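Local coordinates for SusD family protein (PDB 7KV1) that probably binds beta-glucan at the cell surface of a gut Bacteroides, as a SusD-family surface glycan-binding protein, at residues A[141-146]-A[203-208]; A[93-98]-A[107-112]. One frame throughout, in Å; residues are numbered along the deposited sequence.

Contact 1 (A[141-146]-A[203-208]); sequences RKLYEM and KVLPLK
V204 is directed toward helix 138-162 and settles between K142, L143 and M146. Its CG1 branch lies anti to the backbone N (chi1 157°) and rests on the helix backbone, with V204 CG1 3.5 Å from K142 O. V204 CG1 also meets M146 CG at 3.7 Å, the two side chains crossing at about a right angle. L205 packs beside it, with L205 CD2 3.6 Å from M146 CB. L143 sends CD2 past the valine, 3.7 Å from V204 CG1, and on to the ring CD of P206. These close contacts, with M146 and L205 buried, make the tight part.

The K142 side is looser. Of the K142 side chain, CB approaches, 4.0 Å from V204 CG2. The chain then bends at chi2 and chi3 and carries NZ away, to E145 one turn on. K142 NZ forms a salt bridge with E145 OE1 at 2.7 Å, on the syn side but 25° out of the carboxylate plane; R141 NH1 reaches the same oxygen only weakly. These residues are partly exposed, and the network continues to E138 and R149. The whole is apolar packing of a post-helix loop against an earlier helix, in keeping with the helix-rich TPR-like part of SusD proteins.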
ATOM      1  N   ARG A 141      -1.621 -14.409 -25.406  1.00 37.19           N
ATOM      2  CA  ARG A 141      -2.295 -13.120 -25.673  1.00 39.16           C
ATOM      3  C   ARG A 141      -3.201 -12.800 -24.486  1.00 35.36           C
ATOM      4  O   ARG A 141      -3.230 -11.632 -24.070  1.00 36.27           O
ATOM      5  CB  ARG A 141      -3.130 -13.144 -26.954  1.00 41.25           C
ATOM      6  CG  ARG A 141      -3.528 -11.745 -27.406  1.00 45.20           C
ATOM      7  CD  ARG A 141      -4.559 -11.765 -28.501  1.00 49.39           C
ATOM      8  NE  ARG A 141      -5.786 -12.417 -28.091  1.00 55.07           N
ATOM      9  CZ  ARG A 141      -6.728 -11.869 -27.318  1.00 71.66           C
ATOM     10  NH1 ARG A 141      -6.574 -10.650 -26.817  1.00 77.76           N
ATOM     11  NH2 ARG A 141      -7.821 -12.559 -27.026  1.00 72.55           N
ATOM     12  N   LYS A 142      -3.947 -13.797 -24.021  1.00 34.04           N
ATOM     13  CA  LYS A 142      -4.925 -13.646 -22.924  1.00 36.20           C
ATOM     14  C   LYS A 142      -4.140 -13.332 -21.647  1.00 31.90           C
ATOM     15  O   LYS A 142      -4.581 -12.429 -20.901  1.00 26.90           O
ATOM     16  CB  LYS A 142      -5.799 -14.896 -22.749  1.00 43.32           C
ATOM     17  CG  LYS A 142      -6.896 -15.157 -23.782  1.00 45.99           C
ATOM     18  CD  LYS A 142      -7.704 -13.952 -24.253  1.00 55.16           C
ATOM     19  CE  LYS A 142      -8.697 -13.400 -23.245  1.00 59.94           C
ATOM     20  NZ  LYS A 142      -9.479 -12.262 -23.804  1.00 58.09           N
ATOM     21  N   LEU A 143      -3.044 -14.056 -21.404  1.00 29.67           N
ATOM     22  CA  LEU A 143      -2.150 -13.816 -20.243  1.00 33.12           C
ATOM     23  C   LEU A 143      -1.612 -12.382 -20.293  1.00 32.72           C
ATOM     24  O   LEU A 143      -1.662 -11.717 -19.228  1.00 30.24           O
ATOM     25  CB  LEU A 143      -1.004 -14.826 -20.202  1.00 34.03           C
ATOM     26  CG  LEU A 143      -1.298 -16.133 -19.465  1.00 43.34           C
ATOM     27  CD1 LEU A 143      -0.034 -16.984 -19.386  1.00 49.04           C
ATOM     28  CD2 LEU A 143      -1.835 -15.873 -18.063  1.00 46.42           C
ATOM     29  N   TYR A 144      -1.099 -11.919 -21.446  1.00 28.90           N
ATOM     30  CA  TYR A 144      -0.513 -10.553 -21.566  1.00 29.72           C
ATOM     31  C   TYR A 144      -1.620  -9.517 -21.320  1.00 26.48           C
ATOM     32  O   TYR A 144      -1.401  -8.560 -20.565  1.00 29.34           O
ATOM     33  CB  TYR A 144       0.171 -10.303 -22.916  1.00 31.02           C
ATOM     34  CG  TYR A 144       1.284 -11.255 -23.288  1.00 35.35           C
ATOM     35  CD1 TYR A 144       2.117 -11.836 -22.340  1.00 37.92           C
ATOM     36  CD2 TYR A 144       1.513 -11.566 -24.620  1.00 38.59           C
ATOM     37  CE1 TYR A 144       3.135 -12.706 -22.699  1.00 39.60           C
ATOM     38  CE2 TYR A 144       2.514 -12.444 -24.997  1.00 38.96           C
ATOM     39  CZ  TYR A 144       3.329 -13.020 -24.038  1.00 42.57           C
ATOM     40  OH  TYR A 144       4.317 -13.876 -24.443  1.00 42.43           O
ATOM     41  N   GLU A 145      -2.791  -9.763 -21.900  1.00 24.28           N
ATOM     42  CA  GLU A 145      -3.982  -8.897 -21.824  1.00 27.25           C
ATOM     43  C   GLU A 145      -4.408  -8.729 -20.364  1.00 26.95           C
ATOM     44  O   GLU A 145      -4.603  -7.595 -19.924  1.00 23.90           O
ATOM     45  CB  GLU A 145      -5.166  -9.508 -22.562  1.00 28.52           C
ATOM     46  CG  GLU A 145      -6.395  -8.653 -22.456  1.00 28.83           C
ATOM     47  CD  GLU A 145      -7.657  -9.250 -23.021  1.00 32.28           C
ATOM     48  OE1 GLU A 145      -7.578 -10.281 -23.691  1.00 38.63           O
ATOM     49  OE2 GLU A 145      -8.703  -8.687 -22.763  1.00 32.79           O
ATOM     50  N   MET A 146      -4.584  -9.837 -19.657  1.00 25.53           N
ATOM     51  CA  MET A 146      -5.122  -9.792 -18.284  1.00 25.82           C
ATOM     52  C   MET A 146      -4.075  -9.184 -17.349  1.00 23.66           C
ATOM     53  O   MET A 146      -4.479  -8.479 -16.425  1.00 26.69           O
ATOM     54  CB  MET A 146      -5.575 -11.178 -17.838  1.00 24.98           C
ATOM     55  CG  MET A 146      -6.878 -11.611 -18.531  1.00 25.96           C
ATOM     56  SD  MET A 146      -8.120 -10.306 -18.842  1.00 27.60           S
ATOM     57  CE  MET A 146      -9.231 -11.123 -19.993  1.00 30.44           C
ATOM     58  N   LYS A 203     -10.812 -16.008 -15.582  1.00 33.03           N
ATOM     59  CA  LYS A 203      -9.963 -17.074 -14.974  1.00 30.97           C
ATOM     60  C   LYS A 203      -8.738 -17.401 -15.835  1.00 32.01           C
ATOM     61  O   LYS A 203      -8.344 -18.596 -15.914  1.00 26.34           O
ATOM     62  CB  LYS A 203     -10.828 -18.312 -14.716  1.00 37.71           C
ATOM     63  CG  LYS A 203     -11.864 -18.137 -13.611  1.00 41.16           C
ATOM     64  CD  LYS A 203     -12.352 -19.446 -13.011  1.00 45.19           C
ATOM     65  CE  LYS A 203     -13.858 -19.558 -13.009  1.00 48.62           C
ATOM     66  NZ  LYS A 203     -14.474 -18.553 -12.110  1.00 53.78           N
ATOM     67  N   VAL A 204      -8.074 -16.372 -16.357  1.00 28.68           N
ATOM     68  CA  VAL A 204      -6.834 -16.477 -17.169  1.00 28.36           C
ATOM     69  C   VAL A 204      -5.591 -16.492 -16.275  1.00 30.07           C
ATOM     70  O   VAL A 204      -4.656 -17.321 -16.528  1.00 25.52           O
ATOM     71  CB  VAL A 204      -6.800 -15.305 -18.168  1.00 30.43           C
ATOM     72  CG1 VAL A 204      -5.396 -14.962 -18.647  1.00 29.61           C
ATOM     73  CG2 VAL A 204      -7.732 -15.567 -19.327  1.00 30.94           C
ATOM     74  N   LEU A 205      -5.505 -15.563 -15.310  1.00 28.38           N
ATOM     75  CA  LEU A 205      -4.247 -15.389 -14.545  1.00 26.14           C
ATOM     76  C   LEU A 205      -4.016 -16.617 -13.678  1.00 24.78           C
ATOM     77  O   LEU A 205      -4.944 -17.169 -13.106  1.00 22.00           O
ATOM     78  CB  LEU A 205      -4.338 -14.130 -13.686  1.00 28.80           C
ATOM     79  CG  LEU A 205      -4.528 -12.818 -14.447  1.00 28.76           C
ATOM     80  CD1 LEU A 205      -4.633 -11.657 -13.469  1.00 31.44           C
ATOM     81  CD2 LEU A 205      -3.393 -12.588 -15.418  1.00 29.60           C
ATOM     82  N   PRO A 206      -2.764 -17.054 -13.493  1.00 24.28           N
ATOM     83  CA  PRO A 206      -2.490 -18.122 -12.544  1.00 25.24           C
ATOM     84  C   PRO A 206      -2.667 -17.620 -11.097  1.00 27.47           C
ATOM     85  O   PRO A 206      -2.606 -16.400 -10.841  1.00 25.44           O
ATOM     86  CB  PRO A 206      -1.045 -18.481 -12.857  1.00 27.99           C
ATOM     87  CG  PRO A 206      -0.451 -17.194 -13.349  1.00 27.60           C
ATOM     88  CD  PRO A 206      -1.561 -16.499 -14.118  1.00 26.16           C
ATOM     89  N   LEU A 207      -2.953 -18.533 -10.172  1.00 27.36           N
ATOM     90  CA  LEU A 207      -3.356 -18.150  -8.791  1.00 29.17           C
ATOM     91  C   LEU A 207      -2.135 -17.533  -8.118  1.00 29.50           C
ATOM     92  O   LEU A 207      -2.276 -16.434  -7.527  1.00 24.90           O
ATOM     93  CB  LEU A 207      -3.878 -19.343  -7.982  1.00 29.58           C
ATOM     94  CG  LEU A 207      -4.441 -18.971  -6.601  1.00 29.77           C
ATOM     95  CD1 LEU A 207      -5.678 -18.100  -6.725  1.00 26.98           C
ATOM     96  CD2 LEU A 207      -4.750 -20.208  -5.789  1.00 29.24           C
ATOM     97  N   LYS A 208      -0.985 -18.194  -8.273  1.00 28.70           N
ATOM     98  CA  LYS A 208       0.261 -17.869  -7.537  1.00 32.84           C
ATOM     99  C   LYS A 208       1.500 -17.941  -8.442  1.00 34.78           C
ATOM    100  O   LYS A 208       2.377 -17.033  -8.311  1.00 34.68           O
ATOM    101  CB  LYS A 208       0.403 -18.830  -6.355  1.00 34.85           C
ATOM    102  CG  LYS A 208       1.610 -18.533  -5.475  1.00 35.03           C
ATOM    103  CD  LYS A 208       1.840 -19.553  -4.393  1.00 36.18           C
ATOM    104  CE  LYS A 208       3.018 -19.168  -3.524  1.00 38.25           C
ATOM    105  NZ  LYS A 208       3.161 -20.072  -2.364  1.00 38.13           N
TER

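Contact 2 (A[93-98]-A[107-112]); sequences QNWHML and NTLGSL
The N107 side chain meets Q93 and M97, one helical turn apart on helix 93-99. Q93 NE2 donates to N107 OD1 at 3.2 Å. The N-H points almost straight at the oxygen (169°). N107 OD1 lies in the Q93 amide plane, while the donor is tilted from the N107 carbonyl plane. The two amides are turned 59° apart. M97 covers the same side chain with its sulfur, SD lying 3.4 Å from N107 CG. N94 packs on the backbone, with N94 CB 3.7 Å from N107 C. It also makes the second bond: N94 ND2 donates to the backbone T108 O at 2.9 Å, from above that carbonyl's plane. Its CG sits between the backbone N and the carbonyl carbon (chi1 60°), which swings the amide across to the incoming chain. These bonds hold a helix-loop-helix turn, in which 107-109 run up to helix 110-129 and L109 takes the N-cap position. Next to these polar contacts, L98 CD1 packs on L109 CG at 3.7 Å. L109 CD2 also touches the edge of the W95 ring, 3.9 Å from W95 NE1. Further out, N104 OD1 accepts from N107 ND2. With an alanine at N107, Q93 NE2 would probably lose this acceptor, N104 OD1 its donor, and a gap would open beside the M97 sulfur. T108 OG1 bonds P511 O, while F336 meets W95 edge-to-face and Y162 backs L109.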
ATOM      1  N   GLN A  93       8.008  19.551   2.408  1.00 22.27           N
ATOM      2  CA  GLN A  93       6.901  20.386   2.904  1.00 25.32           C
ATOM      3  C   GLN A  93       5.545  19.758   2.501  1.00 22.20           C
ATOM      4  O   GLN A  93       4.614  19.794   3.321  1.00 21.05           O
ATOM      5  CB  GLN A  93       7.118  21.794   2.366  1.00 25.94           C
ATOM      6  CG  GLN A  93       5.936  22.713   2.589  1.00 31.42           C
ATOM      7  CD  GLN A  93       6.344  24.118   2.226  1.00 34.74           C
ATOM      8  OE1 GLN A  93       7.013  24.766   3.009  1.00 31.88           O
ATOM      9  NE2 GLN A  93       6.002  24.554   1.019  1.00 35.46           N
ATOM     10  N   ASN A  94       5.429  19.186   1.302  1.00 20.82           N
ATOM     11  CA  ASN A  94       4.140  18.596   0.828  1.00 19.70           C
ATOM     12  C   ASN A  94       3.723  17.496   1.806  1.00 19.53           C
ATOM     13  O   ASN A  94       2.531  17.463   2.192  1.00 20.28           O
ATOM     14  CB  ASN A  94       4.219  18.124  -0.625  1.00 20.00           C
ATOM     15  CG  ASN A  94       5.263  17.063  -0.869  1.00 22.95           C
ATOM     16  OD1 ASN A  94       6.332  17.100  -0.263  1.00 23.97           O
ATOM     17  ND2 ASN A  94       4.911  16.063  -1.665  1.00 20.93           N
ATOM     18  N   TRP A  95       4.666  16.658   2.248  1.00 18.89           N
ATOM     19  CA  TRP A  95       4.358  15.570   3.212  1.00 19.27           C
ATOM     20  C   TRP A  95       3.903  16.174   4.547  1.00 20.84           C
ATOM     21  O   TRP A  95       2.874  15.693   5.091  1.00 18.50           O
ATOM     22  CB  TRP A  95       5.523  14.625   3.435  1.00 22.04           C
ATOM     23  CG  TRP A  95       5.925  13.792   2.263  1.00 21.17           C
ATOM     24  CD1 TRP A  95       5.311  13.667   1.049  1.00 23.86           C
ATOM     25  CD2 TRP A  95       7.121  12.999   2.207  1.00 22.21           C
ATOM     26  NE1 TRP A  95       6.031  12.811   0.246  1.00 25.80           N
ATOM     27  CE2 TRP A  95       7.132  12.364   0.948  1.00 24.26           C
ATOM     28  CE3 TRP A  95       8.137  12.717   3.125  1.00 21.24           C
ATOM     29  CZ2 TRP A  95       8.171  11.520   0.565  1.00 23.74           C
ATOM     30  CZ3 TRP A  95       9.160  11.876   2.740  1.00 21.50           C
ATOM     31  CH2 TRP A  95       9.156  11.262   1.492  1.00 23.36           C
ATOM     32  N   HIS A  96       4.599  17.205   5.053  1.00 19.13           N
ATOM     33  CA  HIS A  96       4.206  17.872   6.322  1.00 18.11           C
ATOM     34  C   HIS A  96       2.791  18.441   6.175  1.00 18.58           C
ATOM     35  O   HIS A  96       2.007  18.337   7.121  1.00 21.90           O
ATOM     36  CB  HIS A  96       5.213  18.936   6.741  1.00 19.48           C
ATOM     37  CG  HIS A  96       6.491  18.336   7.226  1.00 21.25           C
ATOM     38  ND1 HIS A  96       6.627  17.843   8.506  1.00 21.01           N
ATOM     39  CD2 HIS A  96       7.646  18.073   6.604  1.00 20.69           C
ATOM     40  CE1 HIS A  96       7.833  17.347   8.664  1.00 21.81           C
ATOM     41  NE2 HIS A  96       8.471  17.451   7.522  1.00 20.37           N
ATOM     42  N   MET A  97       2.475  19.038   5.047  1.00 18.58           N
ATOM     43  CA  MET A  97       1.153  19.697   4.866  1.00 20.95           C
ATOM     44  C   MET A  97       0.024  18.638   4.728  1.00 18.60           C
ATOM     45  O   MET A  97      -1.046  18.876   5.260  1.00 17.90           O
ATOM     46  CB  MET A  97       1.212  20.661   3.682  1.00 21.49           C
ATOM     47  CG  MET A  97       2.061  21.892   4.029  1.00 24.60           C
ATOM     48  SD  MET A  97       2.297  23.026   2.669  1.00 25.19           S
ATOM     49  CE  MET A  97       0.694  23.819   2.662  1.00 27.45           C
ATOM     50  N   LEU A  98       0.261  17.527   4.047  1.00 16.88           N
ATOM     51  CA  LEU A  98      -0.688  16.392   3.930  1.00 16.89           C
ATOM     52  C   LEU A  98      -0.949  15.845   5.325  1.00 17.27           C
ATOM     53  O   LEU A  98      -2.109  15.589   5.667  1.00 19.02           O
ATOM     54  CB  LEU A  98      -0.082  15.332   3.000  1.00 17.93           C
ATOM     55  CG  LEU A  98      -0.136  15.720   1.518  1.00 17.19           C
ATOM     56  CD1 LEU A  98       0.908  14.986   0.709  1.00 18.56           C
ATOM     57  CD2 LEU A  98      -1.535  15.483   0.956  1.00 18.40           C
ATOM     58  N   ASN A 107       1.274  21.671  -3.053  1.00 21.50           N
ATOM     59  CA  ASN A 107       1.849  20.864  -1.939  1.00 22.10           C
ATOM     60  C   ASN A 107       0.990  19.603  -1.777  1.00 22.73           C
ATOM     61  O   ASN A 107       0.137  19.553  -0.867  1.00 22.95           O
ATOM     62  CB  ASN A 107       1.931  21.660  -0.635  1.00 21.75           C
ATOM     63  CG  ASN A 107       2.979  22.749  -0.682  1.00 25.36           C
ATOM     64  OD1 ASN A 107       4.165  22.466  -0.555  1.00 29.22           O
ATOM     65  ND2 ASN A 107       2.552  23.977  -0.916  1.00 23.00           N
ATOM     66  N   THR A 108       1.195  18.641  -2.664  1.00 23.35           N
ATOM     67  CA  THR A 108       0.382  17.406  -2.766  1.00 21.63           C
ATOM     68  C   THR A 108       1.272  16.288  -3.324  1.00 21.52           C
ATOM     69  O   THR A 108       2.510  16.445  -3.326  1.00 22.96           O
ATOM     70  CB  THR A 108      -0.879  17.733  -3.566  1.00 22.46           C
ATOM     71  OG1 THR A 108      -1.801  16.652  -3.390  1.00 22.37           O
ATOM     72  CG2 THR A 108      -0.562  17.970  -5.026  1.00 22.22           C
ATOM     73  N   LEU A 109       0.693  15.173  -3.743  1.00 22.14           N
ATOM     74  CA  LEU A 109       1.441  14.020  -4.312  1.00 22.49           C
ATOM     75  C   LEU A 109       1.306  14.003  -5.846  1.00 23.19           C
ATOM     76  O   LEU A 109       0.920  12.986  -6.414  1.00 22.14           O
ATOM     77  CB  LEU A 109       0.906  12.768  -3.635  1.00 21.64           C
ATOM     78  CG  LEU A 109       1.206  12.660  -2.141  1.00 23.35           C
ATOM     79  CD1 LEU A 109       0.651  11.378  -1.581  1.00 24.94           C
ATOM     80  CD2 LEU A 109       2.702  12.729  -1.868  1.00 23.59           C
ATOM     81  N   GLY A 110       1.680  15.091  -6.507  1.00 24.67           N
ATOM     82  CA  GLY A 110       1.604  15.221  -7.979  1.00 23.66           C
ATOM     83  C   GLY A 110       2.346  14.116  -8.705  1.00 22.32           C
ATOM     84  O   GLY A 110       1.872  13.665  -9.763  1.00 23.12           O
ATOM     85  N   SER A 111       3.489  13.677  -8.174  1.00 23.37           N
ATOM     86  CA  SER A 111       4.337  12.648  -8.824  1.00 25.24           C
ATOM     87  C   SER A 111       3.574  11.321  -8.920  1.00 23.51           C
ATOM     88  O   SER A 111       3.724  10.613  -9.934  1.00 22.57           O
ATOM     89  CB  SER A 111       5.671  12.501  -8.107  1.00 25.70           C
ATOM     90  OG  SER A 111       5.437  12.006  -6.819  1.00 27.97           O
ATOM     91  N   LEU A 112       2.736  11.008  -7.929  1.00 24.21           N
ATOM     92  CA  LEU A 112       1.957   9.749  -7.893  1.00 24.84           C
ATOM     93  C   LEU A 112       0.955   9.765  -9.047  1.00 23.46           C
ATOM     94  O   LEU A 112       0.794   8.727  -9.705  1.00 24.83           O
ATOM     95  CB  LEU A 112       1.263   9.637  -6.526  1.00 27.38           C
ATOM     96  CG  LEU A 112       1.242   8.268  -5.889  1.00 29.13           C
ATOM     97  CD1 LEU A 112       2.663   7.726  -5.750  1.00 31.38           C
ATOM     98  CD2 LEU A 112       0.527   8.310  -4.540  1.00 29.36           C
TER

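In the fold
From the N terminus, contact 2 comes first. It closes a short loop, with eight residues between 93-98 and 107-112, and ties helix 93-99 to the start of helix 110-129. The chain then runs along that helix and into helix 138-162, which carries the first half of contact 1. Contact 1 closes a longer, mostly helical loop of 56 residues, bringing the segment after helix 185-201 back to helix 138-162. The two loops neither nest nor cross; they follow in series. They lie on opposite sides of the chain's centre. The centres of contact 1 and contact 2 are about 36 Å apart. Helix 138-162 links them: its early part belongs to contact 1, and its far end reaches contact 2.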